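Local coordinates for protein caspase Nc subunit 1 (Drosophila melanogaster, PDB 2FP3) that is the protease part of Dronc, an initiator caspase in the cascade of caspases that carries out apoptosis, at residues K41-D46 and Y308-F313; T52-S57 and N126-V131; L65-M70 and G104-D109. The protein carries 2 engineered substitutions. All coordinates share one frame; numbering follows the deposited sequence.

In the fold
In this caspase domain three long-range contacts close loops one within another. Contact 1 joins a loop ahead of strand 62-68 to the C-terminal loop after strand 297-301, closing a loop that spans nearly the whole modelled chain. Contact 2 lies within it, tying residues 52-57 to the start of strand 130-139, and contact 3 lies within contact 2, linking the end of strand 62-68 to the segment that leads into helix 108-119. None of the loops cross. Contacts 1 and 2 touch through Asn310 and Met55; contacts 2 and 3 meet through neighbouring strands of one sheet, whereas contact 3 is about 32 Å from contact 1, centre to centre.

Contact 1 of 3, residues K41-D46 and Y308-F313; sequences KIHGGD and YFNPGF
Tyr308 lays one face of its ring against the CB of His43, a CH-pi contact with His43 CB 3.6 Å from the ring centroid. The two rings themselves run nearly parallel, 26° apart, but are slid so far that they barely overlap. Farther out, Tyr308 CE1 reaches the backbone N of Gly45 at 3.4 Å. Asn310 is the polar centre. Its OD1 accepts the N-H of His43, with His43 N to Asn310 OD1 at 2.8 Å in an almost straight bond (175°) whose donor is tilted from the carbonyl plane. The same OD1 sits at the edge of the imidazole, 3.2 Å from His43 CD2, with amide and ring nearly coplanar. Asn310 ND2 donates to Met55 O and to a water, which in turn donates to His43 O, so the amide is held from both ends. Asn310 also opens a type II turn, through Pro311 and Gly312, to Phe313. With CG swung anti to the backbone N (chi1 -161°), the Phe313 ring is carried over Lys41, one face on its backbone, with Lys41 N 3.7 Å above the ring centre. Ile42 CD1 meets the ring edge, 3.7 Å from Phe313 CD2. The contact thus pins an N-terminal loop to the tail after strand 297-301; Pro311 bonds through its backbone to Ser39 and packs on Leu96, in the short loop joining helix 82-95 to strand 98-103.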
# COMPACT_ATOMS: atom_id res chain seq x y z
N LYS A 41 14.90 16.84 8.60
CA LYS A 41 14.26 18.05 8.10
C LYS A 41 12.99 17.63 7.37
O LYS A 41 12.71 16.44 7.22
CB LYS A 41 15.19 18.74 7.10
CG LYS A 41 15.54 17.82 5.92
CD LYS A 41 16.64 18.35 5.01
CE LYS A 41 16.13 19.34 3.98
NZ LYS A 41 17.27 19.88 3.17
N ILE A 42 12.22 18.61 6.92
CA ILE A 42 11.02 18.35 6.15
C ILE A 42 11.52 18.47 4.71
O ILE A 42 12.00 19.53 4.30
CB ILE A 42 9.93 19.43 6.40
CG1 ILE A 42 9.48 19.40 7.86
CG2 ILE A 42 8.75 19.22 5.44
CD1 ILE A 42 8.86 18.08 8.31
N HIS A 43 11.43 17.38 3.96
CA HIS A 43 11.90 17.38 2.58
C HIS A 43 10.87 18.01 1.65
O HIS A 43 9.69 17.71 1.74
CB HIS A 43 12.24 15.96 2.16
CG HIS A 43 13.41 15.39 2.90
ND1 HIS A 43 14.70 15.46 2.40
CD2 HIS A 43 13.51 14.83 4.13
CE1 HIS A 43 15.54 14.97 3.30
NE2 HIS A 43 14.84 14.58 4.36
N GLY A 44 11.34 18.89 0.78
CA GLY A 44 10.46 19.57 -0.14
C GLY A 44 10.98 19.57 -1.56
O GLY A 44 10.73 20.51 -2.32
N GLY A 45 11.72 18.52 -1.90
CA GLY A 45 12.27 18.36 -3.23
C GLY A 45 13.24 19.43 -3.72
O GLY A 45 14.19 19.11 -4.44
N ASP A 46 13.00 20.68 -3.34
CA ASP A 46 13.85 21.79 -3.77
C ASP A 46 13.79 21.94 -5.29
O ASP A 46 14.14 22.99 -5.83
CB ASP A 46 15.31 21.57 -3.33
CG ASP A 46 15.54 21.93 -1.87
OD1 ASP A 46 16.68 21.78 -1.39
OD2 ASP A 46 14.58 22.37 -1.20
N TYR A 308 7.18 12.87 0.35
CA TYR A 308 8.28 12.56 1.26
C TYR A 308 7.58 12.19 2.57
O TYR A 308 6.65 12.87 2.99
CB TYR A 308 9.20 13.76 1.49
CG TYR A 308 10.10 14.07 0.32
CD1 TYR A 308 9.74 15.02 -0.62
CD2 TYR A 308 11.30 13.37 0.14
CE1 TYR A 308 10.56 15.29 -1.73
CE2 TYR A 308 12.13 13.62 -0.96
CZ TYR A 308 11.75 14.59 -1.88
OH TYR A 308 12.56 14.86 -2.97
N PHE A 309 8.02 11.10 3.19
CA PHE A 309 7.40 10.65 4.42
C PHE A 309 7.98 11.35 5.67
O PHE A 309 7.35 11.35 6.73
CB PHE A 309 7.54 9.13 4.54
CG PHE A 309 6.63 8.36 3.61
CD1 PHE A 309 5.27 8.23 3.89
CD2 PHE A 309 7.12 7.78 2.44
CE1 PHE A 309 4.41 7.55 3.01
CE2 PHE A 309 6.28 7.10 1.56
CZ PHE A 309 4.92 6.98 1.85
N ASN A 310 9.16 11.96 5.52
CA ASN A 310 9.83 12.65 6.62
C ASN A 310 9.71 11.83 7.90
O ASN A 310 9.30 12.34 8.95
CB ASN A 310 9.22 14.03 6.83
CG ASN A 310 9.39 14.93 5.62
OD1 ASN A 310 10.48 15.04 5.06
ND2 ASN A 310 8.31 15.59 5.21
N PRO A 311 10.09 10.55 7.85
CA PRO A 311 9.95 9.77 9.08
C PRO A 311 10.76 10.32 10.25
O PRO A 311 11.92 10.71 10.09
CB PRO A 311 10.40 8.38 8.66
CG PRO A 311 11.49 8.68 7.70
CD PRO A 311 10.93 9.85 6.87
N GLY A 312 10.14 10.34 11.42
CA GLY A 312 10.80 10.81 12.62
C GLY A 312 11.04 12.30 12.74
O GLY A 312 11.84 12.73 13.57
N PHE A 313 10.36 13.11 11.93
CA PHE A 313 10.56 14.56 12.00
C PHE A 313 9.25 15.30 11.76
O PHE A 313 8.43 14.87 10.95
CB PHE A 313 11.59 14.99 10.96
CG PHE A 313 12.19 16.34 11.23
CD1 PHE A 313 13.22 16.48 12.16
CD2 PHE A 313 11.69 17.48 10.59
CE1 PHE A 313 13.76 17.74 12.44
CE2 PHE A 313 12.22 18.73 10.86
CZ PHE A 313 13.26 18.87 11.79
O HOH W 1 7.68 16.87 3.04

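Contact 2 of 3, residues T52-S57 and N126-V131; sequences TYKMQS and NTECFV
Glu128 OE2 is gripped from opposite faces of its carboxylate plane. Lys54 NZ forms a salt bridge on the anti side, 2.7 Å from Glu128 OE2, and the backbone Gln56 N donates on the syn side, 2.8 Å from the same oxygen. The other oxygen, OE1, also has several donors. The Ser57 N-H is shared, Ser57 N being hydrogen-bonded to Glu128 OE1 at 2.9 Å and weakly to OE2, while Ser57 OG donates to Glu128 OE1 at 2.8 Å from above the plane. To bring the ammonium in, the Lys54 chain bends at both chi3 and chi4 and crosses Glu128 at about a right angle. Arg61 completes the grip with a salt bridge to OE1, and so many donors would probably keep this buried carboxylate ionised and its rotation fixed. Beside the carboxylate's own chain, Met55 packs on Cys129, just ahead of strand 130-139, with Met55 CE 3.6 Å from Cys129 CB and its sulfur beside Glu128 CB. A water donates to both Lys54 O and Glu128 O, bridging the two backbones. The segment before strand 62-68 is thereby fastened to the entrance of strand 130-139, where Cys129 pairs through its backbone with Val63 of strand 62-68 and packs on Phe98 of strand 98-103.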
# COMPACT_ATOMS: atom_id res chain seq x y z
N THR A 52 4.74 19.61 -3.14
CA THR A 52 4.99 18.53 -2.19
C THR A 52 3.80 18.33 -1.24
O THR A 52 3.34 19.28 -0.62
CB THR A 52 6.24 18.85 -1.34
OG1 THR A 52 7.33 19.19 -2.21
CG2 THR A 52 6.62 17.67 -0.47
N TYR A 53 3.31 17.10 -1.10
CA TYR A 53 2.19 16.88 -0.20
C TYR A 53 2.66 17.16 1.21
O TYR A 53 3.76 16.76 1.60
CB TYR A 53 1.68 15.44 -0.26
CG TYR A 53 0.99 15.07 -1.55
CD1 TYR A 53 -0.27 15.59 -1.88
CD2 TYR A 53 1.61 14.20 -2.46
CE1 TYR A 53 -0.90 15.24 -3.10
CE2 TYR A 53 1.01 13.86 -3.66
CZ TYR A 53 -0.24 14.37 -3.99
OH TYR A 53 -0.79 14.00 -5.20
N LYS A 54 1.82 17.85 1.97
CA LYS A 54 2.16 18.18 3.35
C LYS A 54 2.31 16.91 4.19
O LYS A 54 1.41 16.08 4.24
CB LYS A 54 1.08 19.09 3.94
CG LYS A 54 1.47 19.74 5.27
CD LYS A 54 0.37 20.68 5.80
CE LYS A 54 -0.79 19.90 6.44
NZ LYS A 54 -0.34 19.13 7.65
N MET A 55 3.47 16.78 4.83
CA MET A 55 3.78 15.64 5.69
C MET A 55 4.62 16.14 6.87
O MET A 55 5.79 15.76 7.01
CB MET A 55 4.59 14.59 4.92
CG MET A 55 3.81 13.92 3.81
SD MET A 55 2.44 12.97 4.44
CE MET A 55 3.19 11.36 4.65
N GLN A 56 4.03 16.96 7.72
CA GLN A 56 4.76 17.52 8.85
C GLN A 56 4.06 17.53 10.21
O GLN A 56 4.64 18.01 11.19
CB GLN A 56 5.20 18.94 8.47
CG GLN A 56 4.14 19.69 7.69
CD GLN A 56 4.65 21.01 7.09
OE1 GLN A 56 5.55 21.03 6.25
NE2 GLN A 56 4.05 22.12 7.52
N SER A 57 2.84 17.00 10.29
CA SER A 57 2.11 16.96 11.56
C SER A 57 2.80 15.98 12.48
O SER A 57 3.61 15.18 12.01
CB SER A 57 0.67 16.49 11.35
OG SER A 57 0.58 15.08 11.42
N ASN A 126 -8.38 13.79 9.59
CA ASN A 126 -7.28 14.70 9.85
C ASN A 126 -5.89 14.19 9.49
O ASN A 126 -4.89 14.87 9.75
CB ASN A 126 -7.32 15.10 11.32
CG ASN A 126 -8.64 15.73 11.71
OD1 ASN A 126 -9.15 16.62 11.00
ND2 ASN A 126 -9.21 15.28 12.81
N THR A 127 -5.82 13.01 8.88
CA THR A 127 -4.53 12.46 8.53
C THR A 127 -3.97 13.17 7.32
O THR A 127 -4.71 13.74 6.51
CB THR A 127 -4.60 10.94 8.24
OG1 THR A 127 -3.27 10.42 8.20
CG2 THR A 127 -5.30 10.66 6.90
N GLU A 128 -2.64 13.14 7.20
CA GLU A 128 -1.98 13.79 6.08
C GLU A 128 -1.80 12.85 4.90
O GLU A 128 -1.60 13.32 3.78
CB GLU A 128 -0.59 14.30 6.51
CG GLU A 128 -0.61 15.46 7.50
CD GLU A 128 0.77 15.81 8.02
OE1 GLU A 128 1.37 14.99 8.73
OE2 GLU A 128 1.26 16.91 7.70
N CYS A 129 -1.89 11.55 5.14
CA CYS A 129 -1.65 10.57 4.07
C CYS A 129 -2.37 9.23 4.28
O CYS A 129 -2.48 8.74 5.41
CB CYS A 129 -0.14 10.34 3.96
SG CYS A 129 0.40 9.08 2.79
N PHE A 130 -2.85 8.63 3.20
CA PHE A 130 -3.54 7.35 3.31
C PHE A 130 -2.88 6.26 2.47
O PHE A 130 -2.68 6.42 1.27
CB PHE A 130 -5.00 7.47 2.88
CG PHE A 130 -5.76 6.19 2.99
CD1 PHE A 130 -6.33 5.80 4.20
CD2 PHE A 130 -5.84 5.32 1.90
CE1 PHE A 130 -6.98 4.57 4.33
CE2 PHE A 130 -6.49 4.08 2.02
CZ PHE A 130 -7.05 3.71 3.23
N VAL A 131 -2.57 5.14 3.11
CA VAL A 131 -1.97 4.01 2.41
C VAL A 131 -2.74 2.75 2.75
O VAL A 131 -2.96 2.44 3.92
CB VAL A 131 -0.49 3.78 2.81
CG1 VAL A 131 0.04 2.52 2.14
CG2 VAL A 131 0.36 4.98 2.40
O HOH W 2 -0.97 15.75 3.16

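Contact 3 of 3, residues L65-M70 and G104-D109; sequences LMVNIM and GNVNQD
Val67 CG1 meets Val106 CG2 at 4.0 Å, the two side chains crossing at about a right angle, at the C-terminal ends of the two parallel strands of a beta-alpha-beta unit of the caspase fold: strand 62-68, helix 82-95 and strand 98-103, after which come Gly104 to Val106. Phe111 and Leu114 of helix 108-119 pack on Val67 and Val106, respectively. At Asn68 the backbone takes over. Gly104 CA makes a C-H...O contact with Asn68 O, 3.4 Å away. The Asn68 amide points its polar atoms elsewhere, to Ser86 and Ala82 at the start of helix 82-95 and to Arg79 just before it. Ile69, past the strand, has CG1 anti to its carbonyl carbon (chi1 -55°), and the extended branch carries CD1 to 4.0 Å from Val106 O, while CG2 passes 3.7 Å from Asn105 OD1. Its side chain is also about 7 Å from that of His137, an active-site residue by similarity, which places this strand end near the probable active site. Met70 closes the contact with its backbone. Asn105 OD1 accepts its N-H, with Met70 N to Asn105 OD1 at 2.7 Å; the donor lies nearly in line with the amide carbonyl (163°), and Asp71 N adds a weak second bond to the same oxygen.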
# COMPACT_ATOMS: atom_id res chain seq x y z
N LEU A 65 -4.21 1.13 6.13
CA LEU A 65 -5.24 0.10 6.23
C LEU A 65 -4.55 -1.12 5.65
O LEU A 65 -4.28 -1.18 4.45
CB LEU A 65 -6.46 0.45 5.38
CG LEU A 65 -7.43 -0.73 5.21
CD1 LEU A 65 -7.97 -1.15 6.58
CD2 LEU A 65 -8.58 -0.35 4.28
N MET A 66 -4.24 -2.09 6.51
CA MET A 66 -3.57 -3.30 6.05
C MET A 66 -4.48 -4.50 6.14
O MET A 66 -4.94 -4.86 7.22
CB MET A 66 -2.31 -3.57 6.86
CG MET A 66 -1.30 -4.40 6.11
SD MET A 66 -0.39 -5.54 7.14
CE MET A 66 0.55 -4.44 8.14
N VAL A 67 -4.75 -5.13 5.00
CA VAL A 67 -5.61 -6.31 4.98
C VAL A 67 -4.85 -7.49 4.36
O VAL A 67 -4.60 -7.53 3.15
CB VAL A 67 -6.89 -6.02 4.17
CG1 VAL A 67 -7.70 -7.29 4.01
CG2 VAL A 67 -7.70 -4.94 4.87
N ASN A 68 -4.46 -8.45 5.19
CA ASN A 68 -3.72 -9.62 4.75
C ASN A 68 -4.61 -10.87 4.83
O ASN A 68 -4.76 -11.47 5.89
CB ASN A 68 -2.48 -9.82 5.62
CG ASN A 68 -1.39 -10.61 4.93
OD1 ASN A 68 -1.61 -11.23 3.89
ND2 ASN A 68 -0.19 -10.61 5.52
N ILE A 69 -5.21 -11.25 3.70
CA ILE A 69 -6.07 -12.43 3.63
C ILE A 69 -5.20 -13.66 3.36
O ILE A 69 -4.45 -13.69 2.39
CB ILE A 69 -7.09 -12.29 2.48
CG1 ILE A 69 -7.89 -11.00 2.64
CG2 ILE A 69 -8.02 -13.49 2.45
CD1 ILE A 69 -8.87 -10.74 1.52
N MET A 70 -5.29 -14.67 4.21
CA MET A 70 -4.46 -15.84 4.01
C MET A 70 -5.14 -17.20 4.11
O MET A 70 -4.46 -18.22 4.16
CB MET A 70 -3.26 -15.79 4.96
CG MET A 70 -3.64 -15.56 6.41
SD MET A 70 -2.18 -15.22 7.39
CE MET A 70 -1.51 -16.89 7.56
N GLY A 104 -6.94 -9.53 9.27
CA GLY A 104 -6.58 -10.82 8.71
C GLY A 104 -7.58 -11.24 7.64
O GLY A 104 -7.82 -10.50 6.68
N ASN A 105 -8.19 -12.40 7.81
CA ASN A 105 -9.17 -12.88 6.84
C ASN A 105 -10.51 -12.15 6.94
O ASN A 105 -11.08 -12.00 8.02
CB ASN A 105 -9.39 -14.38 7.00
CG ASN A 105 -8.13 -15.19 6.78
OD1 ASN A 105 -7.41 -14.97 5.80
ND2 ASN A 105 -7.86 -16.13 7.67
N VAL A 106 -11.00 -11.68 5.80
CA VAL A 106 -12.29 -11.00 5.76
C VAL A 106 -12.95 -11.32 4.44
O VAL A 106 -12.28 -11.63 3.46
CB VAL A 106 -12.14 -9.45 5.91
CG1 VAL A 106 -11.62 -9.11 7.29
CG2 VAL A 106 -11.22 -8.90 4.84
N ASN A 107 -14.28 -11.26 4.42
CA ASN A 107 -15.04 -11.54 3.22
C ASN A 107 -15.35 -10.26 2.46
O ASN A 107 -15.17 -9.16 2.98
CB ASN A 107 -16.35 -12.25 3.58
CG ASN A 107 -17.22 -11.43 4.50
OD1 ASN A 107 -17.65 -10.32 4.16
ND2 ASN A 107 -17.50 -11.96 5.68
N GLN A 108 -15.83 -10.41 1.23
CA GLN A 108 -16.16 -9.27 0.40
C GLN A 108 -16.99 -8.24 1.15
O GLN A 108 -16.75 -7.04 1.04
CB GLN A 108 -16.93 -9.74 -0.83
CG GLN A 108 -17.28 -8.64 -1.80
CD GLN A 108 -17.92 -9.16 -3.06
OE1 GLN A 108 -17.46 -10.15 -3.65
NE2 GLN A 108 -18.98 -8.50 -3.50
N ASP A 109 -17.96 -8.71 1.91
CA ASP A 109 -18.84 -7.82 2.66
C ASP A 109 -18.13 -7.11 3.80
O ASP A 109 -18.32 -5.92 4.00
CB ASP A 109 -20.04 -8.60 3.19
CG ASP A 109 -21.12 -7.70 3.74
OD1 ASP A 109 -21.63 -6.86 2.97
OD2 ASP A 109 -21.45 -7.82 4.94